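Local coordinates for protein arabinofuranosidase (Bifidobacterium longum, PDB 2Y2W) that removes terminal alpha-(1->5)-linked L-arabinofuranosyl residues from branched and debranched arabinans and is also active on wheat arabinoxylan, at residues 91-96 with 417-422; 71-76 with 375-380; 466-471 with 479-484; 45-50 with 446-451. All coordinates share one frame; numbering follows the deposited sequence.

Contact 1 (91-96 with 417-422)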
loop_
_atom_site.group_PDB
_atom_site.type_symbol
_atom_site.label_atom_id
_atom_site.label_comp_id
_atom_site.label_asym_id
_atom_site.label_seq_id
_atom_site.Cartn_x
_atom_site.Cartn_y
_atom_site.Cartn_z
ATOM N N GLY D 91 -21.472 4.435 31.973
ATOM C CA GLY D 91 -22.606 4.364 31.059
ATOM C C GLY D 91 -22.874 2.986 30.482
ATOM O O GLY D 91 -23.573 2.860 29.476
ATOM N N PHE D 92 -22.317 1.953 31.111
ATOM C CA PHE D 92 -22.583 0.576 30.701
ATOM C C PHE D 92 -23.822 0.039 31.403
ATOM O O PHE D 92 -23.994 0.235 32.610
ATOM C CB PHE D 92 -21.388 -0.345 30.988
ATOM C CG PHE D 92 -20.073 0.162 30.456
ATOM C CD1 PHE D 92 -19.953 0.612 29.144
ATOM C CD2 PHE D 92 -18.942 0.162 31.269
ATOM C CE1 PHE D 92 -18.738 1.074 28.659
ATOM C CE2 PHE D 92 -17.717 0.621 30.788
ATOM C CZ PHE D 92 -17.616 1.078 29.481
ATOM N N ARG D 93 -24.679 -0.639 30.643
ATOM C CA ARG D 93 -25.894 -1.237 31.189
ATOM C C ARG D 93 -25.553 -2.424 32.076
ATOM O O ARG D 93 -24.909 -3.374 31.629
ATOM C CB ARG D 93 -26.832 -1.677 30.065
ATOM C CG ARG D 93 -27.697 -0.565 29.504
ATOM C CD ARG D 93 -28.563 -1.050 28.344
ATOM N NE ARG D 93 -29.653 -1.921 28.780
ATOM C CZ ARG D 93 -30.763 -2.151 28.082
ATOM N NH1 ARG D 93 -30.958 -1.566 26.905
ATOM N NH2 ARG D 93 -31.691 -2.962 28.570
ATOM N N GLN D 94 -25.986 -2.365 33.333
ATOM C CA GLN D 94 -25.709 -3.440 34.287
ATOM C C GLN D 94 -26.554 -4.678 34.018
ATOM O O GLN D 94 -26.081 -5.798 34.205
ATOM C CB GLN D 94 -25.888 -2.965 35.736
ATOM C CG GLN D 94 -25.275 -3.895 36.795
ATOM C CD GLN D 94 -23.779 -4.134 36.599
ATOM O OE1 GLN D 94 -22.974 -3.202 36.616
ATOM N NE2 GLN D 94 -23.407 -5.396 36.418
ATOM N N ASP D 95 -27.793 -4.478 33.573
ATOM C CA ASP D 95 -28.679 -5.603 33.264
ATOM C C ASP D 95 -28.114 -6.472 32.140
ATOM O O ASP D 95 -28.264 -7.697 32.154
ATOM C CB ASP D 95 -30.113 -5.137 32.957
ATOM C CG ASP D 95 -30.194 -4.144 31.796
ATOM O OD1 ASP D 95 -29.144 -3.734 31.251
ATOM O OD2 ASP D 95 -31.331 -3.770 31.430
ATOM N N VAL D 96 -27.450 -5.825 31.182
ATOM C CA VAL D 96 -26.786 -6.515 30.083
ATOM C C VAL D 96 -25.547 -7.243 30.601
ATOM O O VAL D 96 -25.337 -8.418 30.285
ATOM C CB VAL D 96 -26.441 -5.537 28.925
ATOM C CG1 VAL D 96 -25.484 -6.172 27.924
ATOM C CG2 VAL D 96 -27.714 -5.087 28.228
ATOM N N ILE D 417 -28.728 -12.233 23.978
ATOM C CA ILE D 417 -29.205 -11.169 24.838
ATOM C C ILE D 417 -29.788 -10.056 23.979
ATOM O O ILE D 417 -29.099 -9.486 23.129
ATOM C CB ILE D 417 -28.069 -10.593 25.717
ATOM C CG1 ILE D 417 -27.347 -11.712 26.479
ATOM C CG2 ILE D 417 -28.621 -9.537 26.675
ATOM C CD1 ILE D 417 -26.006 -11.297 27.070
ATOM N N MET D 418 -31.067 -9.765 24.197
ATOM C CA MET D 418 -31.721 -8.624 23.571
ATOM C C MET D 418 -31.939 -7.546 24.618
ATOM O O MET D 418 -32.343 -7.845 25.740
ATOM C CB MET D 418 -33.058 -9.035 22.958
ATOM C CG MET D 418 -32.959 -9.735 21.604
ATOM S SD MET D 418 -32.414 -8.655 20.262
ATOM C CE MET D 418 -33.776 -7.494 20.128
ATOM N N ALA D 419 -31.670 -6.298 24.248
ATOM C CA ALA D 419 -31.818 -5.168 25.163
ATOM C C ALA D 419 -32.652 -4.050 24.538
ATOM O O ALA D 419 -32.284 -3.496 23.500
ATOM C CB ALA D 419 -30.453 -4.654 25.590
ATOM N N GLU D 420 -33.779 -3.733 25.175
ATOM C CA GLU D 420 -34.700 -2.710 24.673
ATOM C C GLU D 420 -34.384 -1.308 25.185
ATOM O O GLU D 420 -33.838 -1.143 26.278
ATOM C CB GLU D 420 -36.151 -3.078 25.000
ATOM C CG GLU D 420 -36.866 -3.873 23.903
ATOM C CD GLU D 420 -36.441 -5.331 23.844
ATOM O OE1 GLU D 420 -35.897 -5.836 24.848
ATOM O OE2 GLU D 420 -36.656 -5.974 22.793
ATOM N N GLU D 421 -34.743 -0.308 24.383
ATOM C CA GLU D 421 -34.505 1.100 24.702
ATOM C C GLU D 421 -35.142 1.482 26.037
ATOM O O GLU D 421 -36.350 1.312 26.229
ATOM C CB GLU D 421 -35.061 2.010 23.599
ATOM C CG GLU D 421 -34.489 1.775 22.203
ATOM C CD GLU D 421 -35.299 2.460 21.104
ATOM O OE1 GLU D 421 -36.104 3.368 21.415
ATOM O OE2 GLU D 421 -35.131 2.085 19.923
ATOM N N HIS D 422 -34.310 1.982 26.949
ATOM C CA HIS D 422 -34.738 2.464 28.267
ATOM C C HIS D 422 -35.562 1.430 29.052
ATOM O O HIS D 422 -36.320 1.778 29.966
ATOM C CB HIS D 422 -35.506 3.783 28.122
ATOM C CG HIS D 422 -35.206 4.779 29.197
ATOM N ND1 HIS D 422 -35.735 4.687 30.466
ATOM C CD2 HIS D 422 -34.437 5.894 29.188
ATOM C CE1 HIS D 422 -35.302 5.701 31.195
ATOM N NE2 HIS D 422 -34.514 6.448 30.442
#
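V96, in the first turn of helix 94-103, and A419, the last residue of strand 417-419, bring their CA atoms no nearer than 7.2 Å, so that the helix start and the strand end meet mainly through side chains. The methyl group of A419 is the surface they share. V96 reaches its CB with CG2 at 3.8 Å, the branch that lies beside the valine's own backbone N. The same methyl sits over one face of the R93 guanidinium, displaced toward the rim, with CB 3.4 Å from NH1. R93 holds the N-cap position of the helix. Its chain runs straight through CD and then bends (chi3 72°), which swings the flat group past A419 toward the carbonyl of E420. There NH1 donates to E420 O at 3.0 Å, a bond bent to 141° that arrives from above the carbonyl plane. D95 is gripped side-on by the other nitrogens, NE to OD1 at 3.1 Å and NH2 to OD2 at 3.0 Å, both close to the guanidinium plane, while E81 forms a further salt bridge with NH1. A leucine in place of R93 would probably leave D95 and E81 without their positive mate and E420 O without this donor. The strand lies in the excursion that follows barrel strand 402-408, and I417 extends the apolar contact onto L99, V100 and L103 of the helix. With two carboxylates and a carbonyl around it, the guanidinium is probably stabilised as a cation and held against turning by the side-on grip of D95.

Contact 2 (71-76 with 375-380)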
loop_
_atom_site.group_PDB
_atom_site.type_symbol
_atom_site.label_atom_id
_atom_site.label_comp_id
_atom_site.label_asym_id
_atom_site.label_seq_id
_atom_site.Cartn_x
_atom_site.Cartn_y
_atom_site.Cartn_z
ATOM N N LEU D 71 -21.957 -2.473 15.257
ATOM C CA LEU D 71 -22.977 -2.818 14.284
ATOM C C LEU D 71 -24.321 -2.628 14.962
ATOM O O LEU D 71 -24.511 -3.059 16.103
ATOM C CB LEU D 71 -22.814 -4.282 13.870
ATOM C CG LEU D 71 -23.540 -4.910 12.676
ATOM C CD1 LEU D 71 -23.073 -6.344 12.529
ATOM C CD2 LEU D 71 -25.062 -4.873 12.793
ATOM N N GLY D 72 -25.243 -1.975 14.260
ATOM C CA GLY D 72 -26.604 -1.787 14.741
ATOM C C GLY D 72 -26.643 -1.287 16.167
ATOM O O GLY D 72 -26.206 -0.173 16.447
ATOM N N ARG D 73 -27.143 -2.130 17.069
ATOM C CA ARG D 73 -27.318 -1.758 18.476
ATOM C C ARG D 73 -26.583 -2.692 19.445
ATOM O O ARG D 73 -26.969 -2.818 20.612
ATOM C CB ARG D 73 -28.811 -1.668 18.829
ATOM C CG ARG D 73 -29.539 -0.515 18.150
ATOM C CD ARG D 73 -31.038 -0.506 18.441
ATOM N NE ARG D 73 -31.339 -0.239 19.848
ATOM C CZ ARG D 73 -31.966 -1.085 20.666
ATOM N NH1 ARG D 73 -32.386 -2.269 20.229
ATOM N NH2 ARG D 73 -32.184 -0.741 21.930
ATOM N N CYS D 74 -25.523 -3.337 18.957
ATOM C CA CYS D 74 -24.694 -4.207 19.795
ATOM C C CYS D 74 -23.914 -3.398 20.828
ATOM O O CYS D 74 -23.783 -3.814 21.977
ATOM C CB CYS D 74 -23.745 -5.059 18.947
ATOM S SG CYS D 74 -22.751 -6.257 19.895
ATOM N N VAL D 75 -23.410 -2.238 20.408
ATOM C CA VAL D 75 -22.693 -1.331 21.300
ATOM C C VAL D 75 -23.642 -0.271 21.862
ATOM O O VAL D 75 -23.849 -0.192 23.075
ATOM C CB VAL D 75 -21.491 -0.655 20.590
ATOM C CG1 VAL D 75 -20.886 0.423 21.464
ATOM C CG2 VAL D 75 -20.436 -1.684 20.231
ATOM N N TYR D 76 -24.216 0.532 20.972
ATOM C CA TYR D 76 -25.093 1.621 21.375
ATOM C C TYR D 76 -26.526 1.126 21.521
ATOM O O TYR D 76 -27.150 0.710 20.549
ATOM C CB TYR D 76 -24.990 2.784 20.382
ATOM C CG TYR D 76 -23.569 3.265 20.176
ATOM C CD1 TYR D 76 -22.917 4.006 21.160
ATOM C CD2 TYR D 76 -22.872 2.968 19.004
ATOM C CE1 TYR D 76 -21.614 4.444 20.984
ATOM C CE2 TYR D 76 -21.560 3.403 18.816
ATOM C CZ TYR D 76 -20.942 4.141 19.811
ATOM O OH TYR D 76 -19.651 4.580 19.647
ATOM N N LEU D 375 -30.585 -3.143 13.305
ATOM C CA LEU D 375 -30.036 -3.963 12.226
ATOM C C LEU D 375 -29.721 -5.368 12.716
ATOM O O LEU D 375 -29.168 -5.539 13.805
ATOM C CB LEU D 375 -28.761 -3.331 11.657
ATOM C CG LEU D 375 -28.835 -2.005 10.891
ATOM C CD1 LEU D 375 -27.438 -1.425 10.719
ATOM C CD2 LEU D 375 -29.520 -2.169 9.536
ATOM N N LEU D 376 -30.076 -6.362 11.903
ATOM C CA LEU D 376 -29.771 -7.770 12.173
ATOM C C LEU D 376 -30.318 -8.263 13.515
ATOM O O LEU D 376 -29.680 -9.077 14.192
ATOM C CB LEU D 376 -28.257 -8.023 12.089
ATOM C CG LEU D 376 -27.590 -8.319 10.742
ATOM C CD1 LEU D 376 -27.654 -7.136 9.776
ATOM C CD2 LEU D 376 -26.147 -8.736 10.979
ATOM N N GLU D 377 -31.497 -7.776 13.893
ATOM C CA GLU D 377 -32.097 -8.144 15.176
ATOM C C GLU D 377 -33.013 -9.360 15.047
ATOM O O GLU D 377 -34.224 -9.270 15.258
ATOM C CB GLU D 377 -32.829 -6.951 15.801
ATOM C CG GLU D 377 -31.898 -5.854 16.310
ATOM C CD GLU D 377 -32.602 -4.823 17.179
ATOM O OE1 GLU D 377 -33.827 -4.951 17.411
ATOM O OE2 GLU D 377 -31.921 -3.877 17.631
ATOM N N ASP D 378 -32.416 -10.497 14.701
ATOM C CA ASP D 378 -33.155 -11.737 14.495
ATOM C C ASP D 378 -33.792 -12.232 15.786
ATOM O O ASP D 378 -33.153 -12.242 16.841
ATOM C CB ASP D 378 -32.244 -12.819 13.904
ATOM C CG ASP D 378 -31.909 -12.573 12.439
ATOM O OD1 ASP D 378 -32.600 -11.763 11.780
ATOM O OD2 ASP D 378 -30.951 -13.204 11.941
ATOM N N ILE D 379 -35.058 -12.627 15.686
ATOM C CA ILE D 379 -35.812 -13.140 16.826
ATOM C C ILE D 379 -35.818 -14.664 16.726
ATOM O O ILE D 379 -36.431 -15.236 15.822
ATOM C CB ILE D 379 -37.260 -12.568 16.869
ATOM C CG1 ILE D 379 -37.297 -11.096 16.425
ATOM C CG2 ILE D 379 -37.857 -12.710 18.258
ATOM C CD1 ILE D 379 -36.710 -10.096 17.429
ATOM N N TYR D 380 -35.118 -15.312 17.656
ATOM C CA TYR D 380 -34.773 -16.726 17.523
ATOM C C TYR D 380 -35.883 -17.697 17.898
ATOM O O TYR D 380 -36.525 -17.562 18.940
ATOM C CB TYR D 380 -33.506 -17.052 18.316
ATOM C CG TYR D 380 -32.233 -16.508 17.704
ATOM C CD1 TYR D 380 -31.800 -16.937 16.449
ATOM C CD2 TYR D 380 -31.453 -15.579 18.387
ATOM C CE1 TYR D 380 -30.632 -16.446 15.885
ATOM C CE2 TYR D 380 -30.279 -15.083 17.831
ATOM C CZ TYR D 380 -29.877 -15.521 16.581
ATOM O OH TYR D 380 -28.718 -15.037 16.030
#
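L71 fits its two methyl groups against two successive leucines: CD2 rests 4.2 Å from CB of L375, and CD1 meets CD2 of L376, the L71 and L376 side chains crossing at about a right angle. The fork reaches them because CG stands anti to the backbone N of L71 (chi1 -168°). Beside it the CB of L375 packs on the CA of G72 at 4.1 Å. A side chain at G72 would have little place to go, since a CB there would point toward the partner segment and come within about 3.1 Å of L375 O. G72 also occupies the second position of a type II' turn from L71 to C74, where its positive phi suits a glycine. Both segments belong to connections of the (beta/alpha)8 barrel, the first following strand 65-67 and the second lying between strands 335-341 and 402-408. They border the substrate-recognition region: the L71 side chain is about 3 Å from that of Q409, and the L376 side chain is close to that of W344, both probably important for substrate recognition, as in related enzymes. From the next position of the turn R73 sends NH1 to E377 OE2, a salt bridge of 3.1 Å with an N-H...O angle of 156°. The carboxylate oxygen lies in the guanidinium plane and is met on its syn side, somewhat out of the carboxylate plane, the two planes being turned 52° apart. E377 OE1 accepts from H374 ND1, and R73 NH2 is bound to A419 O.

Contact 3 (466-471 with 479-484)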
loop_
_atom_site.group_PDB
_atom_site.type_symbol
_atom_site.label_atom_id
_atom_site.label_comp_id
_atom_site.label_asym_id
_atom_site.label_seq_id
_atom_site.Cartn_x
_atom_site.Cartn_y
_atom_site.Cartn_z
ATOM N N ILE D 466 -29.363 -38.205 16.262
ATOM C CA ILE D 466 -28.827 -37.854 17.576
ATOM C C ILE D 466 -27.341 -37.503 17.480
ATOM O O ILE D 466 -26.578 -38.174 16.779
ATOM C CB ILE D 466 -29.063 -38.992 18.621
ATOM C CG1 ILE D 466 -30.540 -39.414 18.663
ATOM C CG2 ILE D 466 -28.570 -38.586 20.018
ATOM C CD1 ILE D 466 -31.523 -38.324 19.113
ATOM N N ASP D 467 -26.954 -36.440 18.184
ATOM C CA ASP D 467 -25.570 -35.980 18.263
ATOM C C ASP D 467 -25.285 -35.517 19.694
ATOM O O ASP D 467 -26.114 -34.826 20.290
ATOM C CB ASP D 467 -25.343 -34.837 17.268
ATOM C CG ASP D 467 -23.872 -34.503 17.070
ATOM O OD1 ASP D 467 -23.006 -35.355 17.369
ATOM O OD2 ASP D 467 -23.585 -33.379 16.603
ATOM N N ALA D 468 -24.126 -35.894 20.242
ATOM C CA ALA D 468 -23.826 -35.646 21.662
ATOM C C ALA D 468 -22.341 -35.486 22.022
ATOM O O ALA D 468 -21.461 -36.005 21.328
ATOM C CB ALA D 468 -24.457 -36.741 22.526
ATOM N N VAL D 469 -22.086 -34.760 23.116
ATOM C CA VAL D 469 -20.753 -34.651 23.737
ATOM C C VAL D 469 -20.781 -34.968 25.226
ATOM O O VAL D 469 -21.788 -34.745 25.900
ATOM C CB VAL D 469 -20.124 -33.236 23.612
ATOM C CG1 VAL D 469 -19.391 -33.082 22.309
ATOM C CG2 VAL D 469 -21.162 -32.131 23.818
ATOM N N VAL D 470 -19.656 -35.462 25.735
ATOM C CA VAL D 470 -19.485 -35.685 27.168
ATOM C C VAL D 470 -18.256 -34.927 27.670
ATOM O O VAL D 470 -17.151 -35.110 27.156
ATOM C CB VAL D 470 -19.346 -37.193 27.510
ATOM C CG1 VAL D 470 -19.154 -37.395 29.010
ATOM C CG2 VAL D 470 -20.560 -37.975 27.025
ATOM N N THR D 471 -18.465 -34.064 28.661
ATOM C CA THR D 471 -17.360 -33.389 29.341
ATOM C C THR D 471 -17.229 -33.911 30.768
ATOM O O THR D 471 -18.231 -34.100 31.466
ATOM C CB THR D 471 -17.506 -31.851 29.335
ATOM O OG1 THR D 471 -18.848 -31.487 29.677
ATOM C CG2 THR D 471 -17.167 -31.290 27.964
ATOM N N GLY D 479 -18.494 -33.433 34.843
ATOM C CA GLY D 479 -19.696 -34.250 34.682
ATOM C C GLY D 479 -20.828 -33.543 33.957
ATOM O O GLY D 479 -21.698 -32.947 34.595
ATOM N N LEU D 480 -20.817 -33.608 32.624
ATOM C CA LEU D 480 -21.887 -33.031 31.798
ATOM C C LEU D 480 -22.074 -33.747 30.458
ATOM O O LEU D 480 -21.101 -34.060 29.766
ATOM C CB LEU D 480 -21.659 -31.528 31.561
ATOM C CG LEU D 480 -22.604 -30.793 30.598
ATOM C CD1 LEU D 480 -23.970 -30.538 31.224
ATOM C CD2 LEU D 480 -21.984 -29.490 30.119
ATOM N N LEU D 481 -23.336 -33.996 30.111
ATOM C CA LEU D 481 -23.710 -34.520 28.799
ATOM C C LEU D 481 -24.654 -33.559 28.078
ATOM O O LEU D 481 -25.677 -33.144 28.628
ATOM C CB LEU D 481 -24.360 -35.907 28.919
ATOM C CG LEU D 481 -25.094 -36.479 27.695
ATOM C CD1 LEU D 481 -24.129 -36.890 26.589
ATOM C CD2 LEU D 481 -25.974 -37.656 28.082
ATOM N N LEU D 482 -24.293 -33.215 26.845
ATOM C CA LEU D 482 -25.136 -32.402 25.975
ATOM C C LEU D 482 -25.513 -33.223 24.748
ATOM O O LEU D 482 -24.644 -33.807 24.102
ATOM C CB LEU D 482 -24.405 -31.124 25.547
ATOM C CG LEU D 482 -23.888 -30.162 26.623
ATOM C CD1 LEU D 482 -22.733 -29.331 26.086
ATOM C CD2 LEU D 482 -24.997 -29.266 27.145
ATOM N N ALA D 483 -26.808 -33.273 24.438
ATOM C CA ALA D 483 -27.295 -34.045 23.293
ATOM C C ALA D 483 -28.392 -33.324 22.513
ATOM O O ALA D 483 -29.184 -32.573 23.083
ATOM C CB ALA D 483 -27.770 -35.426 23.738
ATOM N N VAL D 484 -28.428 -33.569 21.206
ATOM C CA VAL D 484 -29.379 -32.919 20.305
ATOM C C VAL D 484 -30.142 -33.940 19.454
ATOM O O VAL D 484 -29.568 -34.929 18.993
ATOM C CB VAL D 484 -28.660 -31.862 19.408
ATOM C CG1 VAL D 484 -29.396 -31.634 18.089
ATOM C CG2 VAL D 484 -28.516 -30.544 20.155
HETATM O O HOH W 1 -17.354 -31.385 32.748
#
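D467 O takes the shortest of the backbone bonds, from V484 N at 2.8 Å, and is touched as well by the CA-H of A483, with CA at 3.3 Å. It is one of six N-H...O bonds between strands 466-471 and 479-484, two for each hydrogen-bonded pair: D467 with V484, V469 with L482 and T471 with L480. The strands run antiparallel at 167°, as the two arms of a beta hairpin. On the face carrying V469 and L482, CG2 of V469 touches CB of L482 at 3.8 Å, from the position between its own backbone N and carbonyl carbon (chi1 -86° for CG1). T471 and L480 lie side by side there, OG1 of T471 3.4 Å from CB of L480. On the other face CB of A468 and CB of A483 are 3.8 Å apart. CD1 of L481 bends across to CG2 of V470. Near the turn a water accepts from G479 N at 3.1 Å. The hairpin is an inner part of the mixed sheet: strand 444-456 bonds to one arm and strand 558-564 to the other, while helix 382-397 covers D467 and V469, and helix 431-440 covers L480 and L482.

Contact 4 (45-50 with 446-451)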
loop_
_atom_site.group_PDB
_atom_site.type_symbol
_atom_site.label_atom_id
_atom_site.label_comp_id
_atom_site.label_asym_id
_atom_site.label_seq_id
_atom_site.Cartn_x
_atom_site.Cartn_y
_atom_site.Cartn_z
ATOM N N ALA D 45 -31.720 -45.682 20.311
ATOM C CA ALA D 45 -30.429 -45.007 20.171
ATOM C C ALA D 45 -29.516 -45.250 21.375
ATOM O O ALA D 45 -29.992 -45.478 22.491
ATOM C CB ALA D 45 -30.633 -43.514 19.943
ATOM N N SER D 46 -28.205 -45.199 21.142
ATOM C CA SER D 46 -27.229 -45.454 22.202
ATOM C C SER D 46 -26.085 -44.442 22.237
ATOM O O SER D 46 -25.314 -44.317 21.279
ATOM C CB SER D 46 -26.676 -46.878 22.100
ATOM O OG SER D 46 -27.669 -47.833 22.433
ATOM N N ILE D 47 -25.996 -43.722 23.354
ATOM C CA ILE D 47 -24.866 -42.843 23.643
ATOM C C ILE D 47 -24.042 -43.490 24.753
ATOM O O ILE D 47 -24.494 -43.586 25.898
ATOM C CB ILE D 47 -25.325 -41.420 24.078
ATOM C CG1 ILE D 47 -26.285 -40.795 23.049
ATOM C CG2 ILE D 47 -24.121 -40.513 24.365
ATOM C CD1 ILE D 47 -25.681 -40.497 21.681
ATOM N N ALA D 48 -22.841 -43.944 24.406
ATOM C CA ALA D 48 -21.983 -44.652 25.352
ATOM C C ALA D 48 -20.496 -44.411 25.101
ATOM O O ALA D 48 -20.077 -44.200 23.963
ATOM C CB ALA D 48 -22.291 -46.149 25.326
ATOM N N LEU D 49 -19.709 -44.438 26.176
ATOM C CA LEU D 49 -18.253 -44.355 26.078
ATOM C C LEU D 49 -17.663 -45.759 25.988
ATOM O O LEU D 49 -18.046 -46.647 26.754
ATOM C CB LEU D 49 -17.660 -43.599 27.276
ATOM C CG LEU D 49 -17.657 -42.061 27.331
ATOM C CD1 LEU D 49 -16.945 -41.448 26.124
ATOM C CD2 LEU D 49 -19.062 -41.474 27.489
ATOM N N ASN D 50 -16.729 -45.947 25.056
ATOM C CA ASN D 50 -16.157 -47.268 24.768
ATOM C C ASN D 50 -15.223 -47.834 25.843
ATOM O O ASN D 50 -14.100 -48.257 25.542
ATOM C CB ASN D 50 -15.466 -47.273 23.395
ATOM C CG ASN D 50 -16.392 -47.717 22.271
ATOM O OD1 ASN D 50 -17.610 -47.527 22.332
ATOM N ND2 ASN D 50 -15.813 -48.312 21.233
ATOM N N TYR D 446 -15.045 -35.640 25.646
ATOM C CA TYR D 446 -15.122 -37.000 25.122
ATOM C C TYR D 446 -16.154 -37.102 24.004
ATOM O O TYR D 446 -17.242 -36.528 24.099
ATOM C CB TYR D 446 -15.476 -37.985 26.239
ATOM C CG TYR D 446 -14.347 -38.282 27.201
ATOM C CD1 TYR D 446 -13.428 -39.295 26.932
ATOM C CD2 TYR D 446 -14.204 -37.561 28.388
ATOM C CE1 TYR D 446 -12.388 -39.579 27.815
ATOM C CE2 TYR D 446 -13.165 -37.838 29.279
ATOM C CZ TYR D 446 -12.261 -38.847 28.981
ATOM O OH TYR D 446 -11.230 -39.132 29.848
ATOM N N ALA D 447 -15.802 -37.832 22.948
ATOM C CA ALA D 447 -16.719 -38.091 21.842
ATOM C C ALA D 447 -17.286 -39.509 21.953
ATOM O O ALA D 447 -16.634 -40.474 21.544
ATOM C CB ALA D 447 -16.016 -37.884 20.501
ATOM N N PRO D 448 -18.507 -39.640 22.509
ATOM C CA PRO D 448 -19.066 -40.962 22.792
ATOM C C PRO D 448 -19.484 -41.704 21.527
ATOM O O PRO D 448 -19.744 -41.076 20.497
ATOM C CB PRO D 448 -20.292 -40.645 23.650
ATOM C CG PRO D 448 -20.716 -39.292 23.212
ATOM C CD PRO D 448 -19.471 -38.560 22.797
ATOM N N ALA D 449 -19.530 -43.031 21.613
ATOM C CA ALA D 449 -20.048 -43.856 20.529
ATOM C C ALA D 449 -21.540 -43.587 20.363
ATOM O O ALA D 449 -22.311 -43.672 21.325
ATOM C CB ALA D 449 -19.789 -45.330 20.802
ATOM N N ILE D 450 -21.930 -43.235 19.140
ATOM C CA ILE D 450 -23.315 -42.893 18.831
ATOM C C ILE D 450 -23.911 -43.887 17.834
ATOM O O ILE D 450 -23.301 -44.198 16.808
ATOM C CB ILE D 450 -23.440 -41.443 18.285
ATOM C CG1 ILE D 450 -22.798 -40.440 19.253
ATOM C CG2 ILE D 450 -24.908 -41.081 18.030
ATOM C CD1 ILE D 450 -22.445 -39.097 18.629
ATOM N N SER D 451 -25.100 -44.388 18.163
ATOM C CA SER D 451 -25.865 -45.252 17.271
ATOM C C SER D 451 -27.310 -44.768 17.213
ATOM O O SER D 451 -28.085 -44.994 18.142
ATOM C CB SER D 451 -25.802 -46.709 17.740
ATOM O OG SER D 451 -24.463 -47.165 17.814
#
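Y446 carries the one aromatic ring in this contact, and the side chains of L49 and Y446 cross at about a right angle. CD1 of L49 stops 3.8 Å from Y446 CB, at the root of the ring; the Y446 side chain also touches A53, P55, L501 and P502. I47 meets the saturated ring of P448 at its edge, CG2 of I47 3.8 Å from CG of P448, and L49 lies over one face, its CD2 4.1 Å from CB of P448. I47 reaches in two directions. With CG2 anti to the backbone N (chi1 -54° for CG1), that methyl runs alongside the proline, while CD1 touches CG1 of I450 at 3.8 Å. An alanine in place of I47 would probably open a gap beside P448 and I450, with I450 losing the CD1 contact and P448 left to L49. The backbones form an antiparallel pair at 177°, through which the N-terminal strand 45-48 joins the beta-sheet domain built largely from the C-terminal part of the chain, as in other family 51 enzymes. I47 and I450 are its non-hydrogen-bonded pair, bracketed by the hydrogen-bonded pairs S46 with S451 and A48 with A449. In the second of these A449 N donates to A48 O at 2.7 Å, whereas A48 N gives the straighter bond to A449 O, 165° at the hydrogen. Beyond the strand N50 OD1 lies against the CB of A449 at 3.5 Å. On its other edge strand 45-48 runs parallel to strand 492-497, where S46 OG is hydrogen-bonded to T495 OG1.

In the fold
From the N terminus, residues 45-50 open the longest loop, which contact 4 closes only at 446-451; contacts 1 and 2 both fall within it. Segment 71-76 opens next, then 91-96; 375-380 closes contact 2 before 417-422 closes contact 1, so these two cross. They touch through R73 and A419, and together tie connections early in the barrel to those near its last strands. Contact 3 comes later, a short hairpin beginning after contact 4 is complete. Contacts 3 and 4 have centres about 9 Å apart and share one sheet through adjacent strands 444-456 and 462-473. Contacts 2 and 4 lie on opposite sides of the chain's centre.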